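Local coordinates for protein phospholipase A1 (Streptomyces albidoflavus, PDB 4HYQ) that probably hydrolyses the sn-1 acyl ester of glycerophospholipids as a GDSL lipase of the SGNH hydrolase clan, at residues V76-G81 against S123-V128; A191-H196 against S203-V208. All coordinates share one frame; numbering follows the deposited sequence.

In the fold
Both contacts belong to one SGNH hydrolase fold, a parallel five-stranded sheet with helices packed around it. Contact 1 comes first along the chain and closes before contact 2 opens. It sets strand 73-79, the middle strand of the sheet, against helix 117-131. Contact 2 follows the last strand, 185-187. It joins the end of helix 189-192 to the loop that leads to helix 221-235. Their centres are 24 Å apart, on opposite sides of the chain's centre, and their nearest atoms stay about 10 Å apart. Contact 1 is therefore part of the helix-on-sheet core, while contact 2 is a partly buried contact next to the C-terminal helix.

Contact 1: residues V76-G81 against S123-V128; sequences VSLTIG and SVYSQV
The ring of Tyr-125 meets Leu-78 obliquely. The touching atom is the methyl CD2 of Leu-78, which lies 3.8 Å from CE1 of Tyr-125. CD1 of the same ring is the next nearest, at 4.1 Å from Leu-78 CD2. At the phenol end a water lies in the ring plane, 2.6 Å from Tyr-125 OH. That water donates to Ile-80 O at 2.9 Å. It thus links the tyrosine to the backbone carbonyl of Ile-80 and gives the buried hydroxyl a polar partner. Beyond the two segments, the ring of Tyr-125 also meets His-182 edge-to-face and the ring of Tyr-184 with planes at about 45°.

Leu-78 points toward the helix, with CG anti to the backbone N (chi1 170°). This carries its branch out to the helix, where CD2 also touches Val-124 CG1 at 4.3 Å. One methyl therefore serves two helix residues in successive positions. Nearer the start of the strand segment, Val-76 CG1 meets Val-128 CG1 at 4.2 Å. The direct side-chain contacts are all apolar, and the five touching residues are buried.

The short segments 76-79 and 123-128 run nearly antiparallel, at 168°, and their axes approach to 11.6 Å. This is the layered packing of a helix on a parallel sheet, as expected in an SGNH hydrolase. Strand 73-79 bonds through its backbone to strand 4-9 and to strand 136-140. Leu-8 of strand 4-9 adds to the apolar layer, touching Val-76, Leu-78 and Val-128. Tyr-125 reaches Val-139 of strand 136-140, while helix 58-65 flanks the contact through Val-61 on Ile-80 and Thr-58 on Val-124.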
ATOM      1  N   VAL A  76     -11.261   5.540   8.669  1.00 10.20           N
ATOM      2  CA  VAL A  76     -10.874   4.289   8.028  1.00 11.16           C
ATOM      3  C   VAL A  76      -9.685   4.590   7.113  1.00 11.37           C
ATOM      4  O   VAL A  76      -9.705   5.572   6.368  1.00 11.84           O
ATOM      5  CB  VAL A  76     -12.009   3.693   7.143  1.00  9.87           C
ATOM      6  CG1 VAL A  76     -11.490   2.452   6.390  1.00  9.90           C
ATOM      7  CG2 VAL A  76     -13.214   3.302   7.999  1.00 10.59           C
ATOM      8  N   SER A  77      -8.642   3.766   7.180  1.00  9.27           N
ATOM      9  CA  SER A  77      -7.507   3.947   6.270  1.00  8.95           C
ATOM     10  C   SER A  77      -7.456   2.660   5.463  1.00  9.39           C
ATOM     11  O   SER A  77      -7.909   1.605   5.938  1.00  8.17           O
ATOM     12  CB  SER A  77      -6.189   4.164   7.026  1.00  9.11           C
ATOM     13  OG  SER A  77      -5.918   3.137   7.974  1.00  9.77           O
ATOM     14  N   LEU A  78      -6.920   2.743   4.251  1.00  8.14           N
ATOM     15  CA  LEU A  78      -6.861   1.579   3.383  1.00 10.11           C
ATOM     16  C   LEU A  78      -5.799   1.630   2.299  1.00  8.96           C
ATOM     17  O   LEU A  78      -5.606   2.671   1.671  1.00  9.65           O
ATOM     18  CB  LEU A  78      -8.215   1.400   2.672  1.00 10.24           C
ATOM     19  CG  LEU A  78      -8.382   0.382   1.530  1.00  9.55           C
ATOM     20  CD1 LEU A  78      -8.389  -1.035   2.112  1.00  9.01           C
ATOM     21  CD2 LEU A  78      -9.704   0.622   0.800  1.00 11.29           C
ATOM     22  N   THR A  79      -5.082   0.516   2.114  1.00  9.77           N
ATOM     23  CA  THR A  79      -4.182   0.375   0.965  1.00  8.08           C
ATOM     24  C   THR A  79      -4.589  -0.971   0.388  1.00  9.07           C
ATOM     25  O   THR A  79      -4.605  -1.977   1.099  1.00  9.45           O
ATOM     26  CB  THR A  79      -2.649   0.367   1.265  1.00  8.34           C
ATOM     27  OG1 THR A  79      -2.324  -0.623   2.254  1.00  9.36           O
ATOM     28  CG2 THR A  79      -2.200   1.745   1.715  1.00  7.97           C
ATOM     29  N   ILE A  80      -4.944  -0.999  -0.888  1.00  8.06           N
ATOM     30  CA  ILE A  80      -5.357  -2.262  -1.499  1.00  8.00           C
ATOM     31  C   ILE A  80      -5.373  -2.164  -3.030  1.00  8.85           C
ATOM     32  O   ILE A  80      -5.512  -1.068  -3.597  1.00  8.80           O
ATOM     33  CB  ILE A  80      -6.756  -2.696  -0.945  1.00  6.90           C
ATOM     34  CG1 ILE A  80      -6.987  -4.188  -1.208  1.00  7.62           C
ATOM     35  CG2 ILE A  80      -7.881  -1.884  -1.610  1.00  6.76           C
ATOM     36  CD1 ILE A  80      -6.114  -5.090  -0.339  1.00  8.54           C
ATOM     37  N   GLY A  81      -5.172  -3.303  -3.696  1.00  7.58           N
ATOM     38  CA  GLY A  81      -5.188  -3.325  -5.150  1.00  9.46           C
ATOM     39  C   GLY A  81      -3.900  -3.815  -5.786  1.00  9.94           C
ATOM     40  O   GLY A  81      -3.934  -4.442  -6.843  1.00 10.85           O
ATOM     41  N   SER A 123     -16.268  -1.983  -5.604  1.00 16.49           N
ATOM     42  CA  SER A 123     -16.936  -2.939  -4.733  1.00 16.86           C
ATOM     43  C   SER A 123     -16.448  -2.806  -3.282  1.00 16.14           C
ATOM     44  O   SER A 123     -17.245  -2.793  -2.340  1.00 15.98           O
ATOM     45  CB  SER A 123     -16.691  -4.359  -5.258  1.00 19.38           C
ATOM     46  OG  SER A 123     -17.270  -5.329  -4.407  1.00 27.16           O
ATOM     47  N   VAL A 124     -15.137  -2.712  -3.090  1.00 14.33           N
ATOM     48  CA  VAL A 124     -14.606  -2.570  -1.741  1.00 11.91           C
ATOM     49  C   VAL A 124     -14.991  -1.212  -1.152  1.00 12.24           C
ATOM     50  O   VAL A 124     -15.467  -1.134  -0.017  1.00 11.76           O
ATOM     51  CB  VAL A 124     -13.050  -2.683  -1.721  1.00 12.29           C
ATOM     52  CG1 VAL A 124     -12.515  -2.383  -0.331  1.00 12.03           C
ATOM     53  CG2 VAL A 124     -12.641  -4.087  -2.138  1.00 12.76           C
ATOM     54  N   TYR A 125     -14.800  -0.147  -1.933  1.00 11.45           N
ATOM     55  CA  TYR A 125     -15.084   1.202  -1.439  1.00 10.85           C
ATOM     56  C   TYR A 125     -16.568   1.362  -1.083  1.00 10.92           C
ATOM     57  O   TYR A 125     -16.904   1.961  -0.070  1.00 11.04           O
ATOM     58  CB  TYR A 125     -14.683   2.261  -2.477  1.00 10.43           C
ATOM     59  CG  TYR A 125     -13.186   2.402  -2.758  1.00 11.48           C
ATOM     60  CD1 TYR A 125     -12.258   1.451  -2.313  1.00 10.64           C
ATOM     61  CD2 TYR A 125     -12.709   3.466  -3.525  1.00 11.93           C
ATOM     62  CE1 TYR A 125     -10.882   1.561  -2.642  1.00  9.59           C
ATOM     63  CE2 TYR A 125     -11.354   3.586  -3.856  1.00 11.97           C
ATOM     64  CZ  TYR A 125     -10.450   2.631  -3.421  1.00 11.73           C
ATOM     65  OH  TYR A 125      -9.142   2.735  -3.830  1.00 11.45           O
ATOM     66  N   SER A 126     -17.451   0.817  -1.905  1.00 12.07           N
ATOM     67  CA  SER A 126     -18.879   0.927  -1.617  1.00 13.90           C
ATOM     68  C   SER A 126     -19.289   0.170  -0.361  1.00 14.65           C
ATOM     69  O   SER A 126     -20.104   0.660   0.422  1.00 14.21           O
ATOM     70  CB  SER A 126     -19.697   0.441  -2.803  1.00 14.83           C
ATOM     71  OG  SER A 126     -19.616   1.388  -3.858  1.00 20.07           O
ATOM     72  N   GLN A 127     -18.728  -1.020  -0.160  1.00 13.41           N
ATOM     73  CA  GLN A 127     -19.062  -1.806   1.025  1.00 13.92           C
ATOM     74  C   GLN A 127     -18.510  -1.180   2.300  1.00 11.04           C
ATOM     75  O   GLN A 127     -19.114  -1.296   3.357  1.00 12.30           O
ATOM     76  CB  GLN A 127     -18.554  -3.248   0.886  1.00 17.25           C
ATOM     77  CG  GLN A 127     -19.308  -4.078  -0.139  1.00 25.30           C
ATOM     78  CD  GLN A 127     -20.803  -4.184   0.164  1.00 29.98           C
ATOM     79  OE1 GLN A 127     -21.213  -4.427   1.307  1.00 31.89           O
ATOM     80  NE2 GLN A 127     -21.623  -4.007  -0.869  1.00 33.26           N
ATOM     81  N   VAL A 128     -17.352  -0.535   2.212  1.00 10.34           N
ATOM     82  CA  VAL A 128     -16.783   0.119   3.383  1.00  9.66           C
ATOM     83  C   VAL A 128     -17.761   1.210   3.840  1.00 11.29           C
ATOM     84  O   VAL A 128     -18.072   1.321   5.024  1.00 10.62           O
ATOM     85  CB  VAL A 128     -15.416   0.766   3.059  1.00 11.39           C
ATOM     86  CG1 VAL A 128     -15.024   1.747   4.145  1.00 11.21           C
ATOM     87  CG2 VAL A 128     -14.351  -0.327   2.928  1.00 10.98           C
TER
HETATM   88  O   HOH W   1      -7.162   1.232  -3.003  1.00  8.69           O

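Contact 2: residues A191-H196 against S203-V208; sequences AAFTGH and SWLHSV
His-196 and Trp-204 both turn CG anti to their own carbonyl carbon (chi1 -80° for Trp-204), which brings the two rings together. They form a face-to-face stack, with the imidazole 3.6 Å from the six-membered ring of Trp-204, centroid to centroid. The planes are only 1° apart. CB of His-196 adds a CH-pi contact over the five-membered ring. Phe-193 completes the aromatic cluster. The edge of Trp-204 points at its face, with CE3 over the ring centre, in a T-shaped pair. Phe-193 CE2 also touches Trp-204 CB at 3.5 Å and Leu-205 CD2 at 3.8 Å.

The backbone ties the same residues: Trp-204 N donates to His-196 O at 2.8 Å, nearly straight at 168°. His-196 ND1 bonds to Asp-202 O, which helps fix the imidazole's rotation. With an alanine in place of Trp-204, the imidazole is likely to lose its stacking partner and a gap to open over the face of Phe-193.

The type II turn from Phe-193 to His-196 follows helix 189-192. Helix 221-235 packs against the contact, through Ala-222 on Trp-204 and Val-231 on Ala-192.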
ATOM      1  N   ALA A 191       4.191  11.018  -3.888  1.00 13.90           N
ATOM      2  CA  ALA A 191       4.738  12.350  -3.695  1.00 13.88           C
ATOM      3  C   ALA A 191       5.586  12.382  -2.426  1.00 14.22           C
ATOM      4  O   ALA A 191       6.706  12.891  -2.426  1.00 15.38           O
ATOM      5  CB  ALA A 191       3.605  13.371  -3.607  1.00 14.38           C
ATOM      6  N   ALA A 192       5.062  11.816  -1.344  1.00 13.69           N
ATOM      7  CA  ALA A 192       5.782  11.795  -0.074  1.00 14.40           C
ATOM      8  C   ALA A 192       7.100  11.027  -0.149  1.00 14.58           C
ATOM      9  O   ALA A 192       8.054  11.363   0.558  1.00 16.04           O
ATOM     10  CB  ALA A 192       4.894  11.187   1.026  1.00 15.98           C
ATOM     11  N   PHE A 193       7.157  10.000  -0.996  1.00 14.58           N
ATOM     12  CA  PHE A 193       8.366   9.187  -1.129  1.00 14.36           C
ATOM     13  C   PHE A 193       9.344   9.679  -2.190  1.00 15.64           C
ATOM     14  O   PHE A 193      10.386   9.062  -2.414  1.00 16.10           O
ATOM     15  CB  PHE A 193       8.004   7.718  -1.416  1.00 11.85           C
ATOM     16  CG  PHE A 193       7.765   6.899  -0.174  1.00 12.55           C
ATOM     17  CD1 PHE A 193       6.700   7.182   0.674  1.00 11.37           C
ATOM     18  CD2 PHE A 193       8.621   5.846   0.155  1.00 12.21           C
ATOM     19  CE1 PHE A 193       6.495   6.435   1.846  1.00 12.69           C
ATOM     20  CE2 PHE A 193       8.427   5.093   1.321  1.00 12.13           C
ATOM     21  CZ  PHE A 193       7.363   5.385   2.163  1.00 11.48           C
ATOM     22  N   THR A 194       9.028  10.795  -2.835  1.00 17.16           N
ATOM     23  CA  THR A 194       9.918  11.324  -3.862  1.00 18.79           C
ATOM     24  C   THR A 194      11.250  11.683  -3.214  1.00 17.98           C
ATOM     25  O   THR A 194      11.298  12.442  -2.248  1.00 20.35           O
ATOM     26  CB  THR A 194       9.291  12.557  -4.545  1.00 19.73           C
ATOM     27  OG1 THR A 194       8.112  12.151  -5.254  1.00 21.32           O
ATOM     28  CG2 THR A 194      10.285  13.186  -5.536  1.00 20.77           C
ATOM     29  N   GLY A 195      12.333  11.121  -3.749  1.00 18.73           N
ATOM     30  CA  GLY A 195      13.653  11.361  -3.195  1.00 17.98           C
ATOM     31  C   GLY A 195      14.015  10.325  -2.146  1.00 17.59           C
ATOM     32  O   GLY A 195      15.071  10.401  -1.509  1.00 18.11           O
ATOM     33  N   HIS A 196      13.138   9.339  -1.971  1.00 16.68           N
ATOM     34  CA  HIS A 196      13.338   8.276  -0.988  1.00 16.53           C
ATOM     35  C   HIS A 196      13.051   6.894  -1.577  1.00 15.49           C
ATOM     36  O   HIS A 196      12.728   5.961  -0.851  1.00 15.17           O
ATOM     37  CB  HIS A 196      12.427   8.504   0.226  1.00 17.44           C
ATOM     38  CG  HIS A 196      12.734   9.759   0.980  1.00 20.73           C
ATOM     39  ND1 HIS A 196      13.893   9.923   1.715  1.00 21.85           N
ATOM     40  CD2 HIS A 196      12.042  10.913   1.106  1.00 20.97           C
ATOM     41  CE1 HIS A 196      13.897  11.125   2.260  1.00 21.95           C
ATOM     42  NE2 HIS A 196      12.785  11.749   1.907  1.00 21.90           N
ATOM     43  N   SER A 203      16.918   6.048   0.601  1.00 18.07           N
ATOM     44  CA  SER A 203      15.747   5.200   0.435  1.00 15.50           C
ATOM     45  C   SER A 203      14.948   4.892   1.691  1.00 15.92           C
ATOM     46  O   SER A 203      15.506   4.664   2.762  1.00 14.56           O
ATOM     47  CB  SER A 203      16.169   3.894  -0.233  1.00 16.23           C
ATOM     48  OG  SER A 203      15.048   3.067  -0.488  1.00 15.72           O
ATOM     49  N   TRP A 204      13.623   4.909   1.531  1.00 14.04           N
ATOM     50  CA  TRP A 204      12.690   4.569   2.596  1.00 14.07           C
ATOM     51  C   TRP A 204      12.062   3.231   2.193  1.00 13.14           C
ATOM     52  O   TRP A 204      11.029   2.830   2.737  1.00 11.46           O
ATOM     53  CB  TRP A 204      11.576   5.609   2.713  1.00 15.68           C
ATOM     54  CG  TRP A 204      11.943   6.850   3.455  1.00 16.89           C
ATOM     55  CD1 TRP A 204      13.071   7.072   4.194  1.00 19.60           C
ATOM     56  CD2 TRP A 204      11.152   8.041   3.561  1.00 17.89           C
ATOM     57  NE1 TRP A 204      13.029   8.330   4.754  1.00 19.25           N
ATOM     58  CE2 TRP A 204      11.864   8.943   4.380  1.00 19.38           C
ATOM     59  CE3 TRP A 204       9.911   8.430   3.044  1.00 17.61           C
ATOM     60  CZ2 TRP A 204      11.372  10.213   4.694  1.00 18.88           C
ATOM     61  CZ3 TRP A 204       9.423   9.697   3.358  1.00 17.78           C
ATOM     62  CH2 TRP A 204      10.157  10.569   4.175  1.00 18.20           C
ATOM     63  N   LEU A 205      12.676   2.560   1.220  1.00 12.35           N
ATOM     64  CA  LEU A 205      12.175   1.268   0.757  1.00 11.73           C
ATOM     65  C   LEU A 205      13.258   0.202   0.784  1.00 13.05           C
ATOM     66  O   LEU A 205      14.435   0.494   0.556  1.00 14.32           O
ATOM     67  CB  LEU A 205      11.661   1.371  -0.686  1.00 12.09           C
ATOM     68  CG  LEU A 205      10.477   2.294  -0.954  1.00 10.90           C
ATOM     69  CD1 LEU A 205      10.272   2.414  -2.462  1.00 12.02           C
ATOM     70  CD2 LEU A 205       9.224   1.727  -0.284  1.00  9.72           C
ATOM     71  N   HIS A 206      12.854  -1.039   1.042  1.00 12.41           N
ATOM     72  CA  HIS A 206      13.803  -2.144   1.039  1.00 12.56           C
ATOM     73  C   HIS A 206      14.062  -2.547  -0.398  1.00 13.44           C
ATOM     74  O   HIS A 206      13.153  -2.543  -1.220  1.00 12.31           O
ATOM     75  CB  HIS A 206      13.239  -3.361   1.761  1.00 12.50           C
ATOM     76  CG  HIS A 206      13.136  -3.193   3.241  1.00 11.90           C
ATOM     77  ND1 HIS A 206      14.214  -3.348   4.086  1.00 14.13           N
ATOM     78  CD2 HIS A 206      12.083  -2.873   4.028  1.00 11.53           C
ATOM     79  CE1 HIS A 206      13.827  -3.136   5.334  1.00 14.69           C
ATOM     80  NE2 HIS A 206      12.540  -2.845   5.324  1.00 11.90           N
ATOM     81  N   SER A 207      15.308  -2.900  -0.691  1.00 14.99           N
ATOM     82  CA  SER A 207      15.666  -3.362  -2.027  1.00 17.81           C
ATOM     83  C   SER A 207      15.311  -4.848  -2.056  1.00 18.16           C
ATOM     84  O   SER A 207      14.828  -5.393  -1.059  1.00 17.58           O
ATOM     85  CB  SER A 207      17.167  -3.190  -2.251  1.00 20.88           C
ATOM     86  OG  SER A 207      17.887  -3.821  -1.203  1.00 25.44           O
ATOM     87  N   VAL A 208      15.563  -5.503  -3.183  1.00 17.36           N
ATOM     88  CA  VAL A 208      15.266  -6.924  -3.309  1.00 17.07           C
ATOM     89  C   VAL A 208      15.983  -7.720  -2.230  1.00 16.92           C
ATOM     90  O   VAL A 208      17.184  -7.523  -1.994  1.00 16.68           O
ATOM     91  CB  VAL A 208      15.709  -7.466  -4.686  1.00 18.12           C
ATOM     92  CG1 VAL A 208      15.401  -8.951  -4.786  1.00 17.74           C
ATOM     93  CG2 VAL A 208      15.004  -6.699  -5.787  1.00 20.12           C
TER